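Local coordinates for putative cobalamin synthesis related protein (Corynebacterium diphtheriae, PDB 2NPN) that binds S-adenosylmethionine and probably acts as a precorrin-6A synthase, a tetrapyrrole methyltransferase of cobalamin biosynthesis, at residues T4-G9 with D135-P140. Residues are numbered along the deposited sequence; the frame is centred on the assembly and turned at random.
Sequences TIYVIG and DVKVIP
Strands 4-9 and 135-139 pair in parallel along one margin of the five-stranded parallel sheet of the tetrapyrrole methylase fold, strand 134-139 being outermost and strand 104-109 bonding the other edge of strand 3-9; P140 follows as loop. Five backbone hydrogen bonds join them, I5 N to D135 O, K137 N to I5 O, V7 N to K137 O, I139 N to V7 O and G9 N to I139 O; the first is the longest (3.0 Å), its donor standing above the carbonyl plane. On the face of Y6 and I139, I139 CD1 reaches Y6 CD1 (3.8 Å) and I8 CG1 (4.0 Å); CG1 of I139, anti to the carbonyl carbon (chi1 -62°), carries it there. I8 and I139 also pack on A22 of helix 20-28. K137 runs extended to CD (chi2 178°), which meets T4 CG2 at 3.8 Å, the methyl that lies over the centre of the Y6 ring. On the other face, against helix 119-130, V7 CG2 meets V136 CG1 at 3.9 Å. The C-terminal ends run toward the S-adenosylmethionine pocket, P140 touching its residue D112. There one water donates to both G9 O (2.7 Å) and P140 O (3.2 Å).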
# COMPACT_ATOMS: atom_id res chain seq x y z
N THR A 4 4.39 6.14 -22.44
CA THR A 4 4.82 5.28 -21.33
C THR A 4 4.01 5.61 -20.10
O THR A 4 3.89 6.77 -19.76
CB THR A 4 6.30 5.50 -21.02
OG1 THR A 4 7.07 5.11 -22.17
CG2 THR A 4 6.75 4.68 -19.80
N ILE A 5 3.44 4.58 -19.46
CA ILE A 5 2.77 4.73 -18.18
C ILE A 5 3.63 4.05 -17.12
O ILE A 5 3.77 2.83 -17.12
CB ILE A 5 1.34 4.13 -18.17
CG1 ILE A 5 0.40 4.83 -19.16
CG2 ILE A 5 0.76 4.19 -16.76
CD1 ILE A 5 -0.95 4.18 -19.34
N TYR A 6 4.28 4.84 -16.26
CA TYR A 6 5.04 4.31 -15.16
C TYR A 6 4.06 4.09 -14.02
O TYR A 6 3.30 4.99 -13.68
CB TYR A 6 6.12 5.26 -14.68
CG TYR A 6 7.23 5.49 -15.61
CD1 TYR A 6 8.20 4.53 -15.77
CD2 TYR A 6 7.37 6.70 -16.28
CE1 TYR A 6 9.28 4.72 -16.59
CE2 TYR A 6 8.46 6.92 -17.13
CZ TYR A 6 9.40 5.91 -17.27
OH TYR A 6 10.48 6.10 -18.11
N VAL A 7 4.12 2.92 -13.40
CA VAL A 7 3.31 2.66 -12.20
C VAL A 7 4.33 2.52 -11.08
O VAL A 7 5.07 1.54 -11.05
CB VAL A 7 2.44 1.40 -12.35
CG1 VAL A 7 1.62 1.17 -11.09
CG2 VAL A 7 1.54 1.56 -13.60
N ILE A 8 4.40 3.53 -10.24
CA ILE A 8 5.56 3.71 -9.38
C ILE A 8 5.20 3.46 -7.90
O ILE A 8 4.44 4.24 -7.30
CB ILE A 8 6.21 5.13 -9.51
CG1 ILE A 8 6.46 5.47 -10.99
CG2 ILE A 8 7.47 5.21 -8.63
CD1 ILE A 8 7.23 6.72 -11.21
N GLY A 9 5.82 2.47 -7.29
CA GLY A 9 5.69 2.30 -5.87
C GLY A 9 6.49 3.37 -5.16
O GLY A 9 7.66 3.59 -5.49
N ASP A 135 2.89 1.80 -23.24
CA ASP A 135 3.77 0.78 -22.66
C ASP A 135 3.76 0.96 -21.14
O ASP A 135 4.22 1.99 -20.64
CB ASP A 135 5.18 0.93 -23.24
CG ASP A 135 6.20 -0.01 -22.60
OD1 ASP A 135 5.83 -1.08 -22.06
OD2 ASP A 135 7.40 0.34 -22.64
N VAL A 136 3.23 -0.03 -20.41
CA VAL A 136 3.15 0.04 -18.95
C VAL A 136 4.43 -0.49 -18.33
O VAL A 136 4.82 -1.61 -18.64
CB VAL A 136 1.91 -0.69 -18.40
CG1 VAL A 136 1.88 -0.60 -16.87
CG2 VAL A 136 0.64 -0.09 -19.03
N LYS A 137 5.08 0.31 -17.50
CA LYS A 137 6.30 -0.07 -16.81
C LYS A 137 6.11 0.08 -15.29
O LYS A 137 5.84 1.17 -14.78
CB LYS A 137 7.48 0.78 -17.30
CG LYS A 137 7.74 0.68 -18.83
CD LYS A 137 8.88 1.58 -19.26
CE LYS A 137 10.26 0.96 -18.97
NZ LYS A 137 11.29 1.58 -19.84
N VAL A 138 6.29 -1.03 -14.57
CA VAL A 138 6.04 -1.06 -13.15
C VAL A 138 7.38 -0.92 -12.45
O VAL A 138 8.36 -1.61 -12.77
CB VAL A 138 5.34 -2.35 -12.74
CG1 VAL A 138 5.13 -2.39 -11.23
CG2 VAL A 138 4.04 -2.54 -13.52
N ILE A 139 7.38 -0.04 -11.45
CA ILE A 139 8.56 0.25 -10.65
C ILE A 139 8.27 -0.17 -9.20
O ILE A 139 7.38 0.40 -8.57
CB ILE A 139 8.93 1.76 -10.75
CG1 ILE A 139 9.27 2.10 -12.21
CG2 ILE A 139 10.01 2.07 -9.77
CD1 ILE A 139 9.65 3.59 -12.44
N PRO A 140 8.97 -1.20 -8.68
CA PRO A 140 8.74 -1.66 -7.31
C PRO A 140 9.06 -0.63 -6.26
O PRO A 140 9.91 0.24 -6.47
CB PRO A 140 9.70 -2.84 -7.15
CG PRO A 140 10.36 -3.05 -8.42
CD PRO A 140 9.97 -2.01 -9.39
O HOH W 1 8.41 2.84 -22.83
O HOH W 2 10.29 3.02 -4.93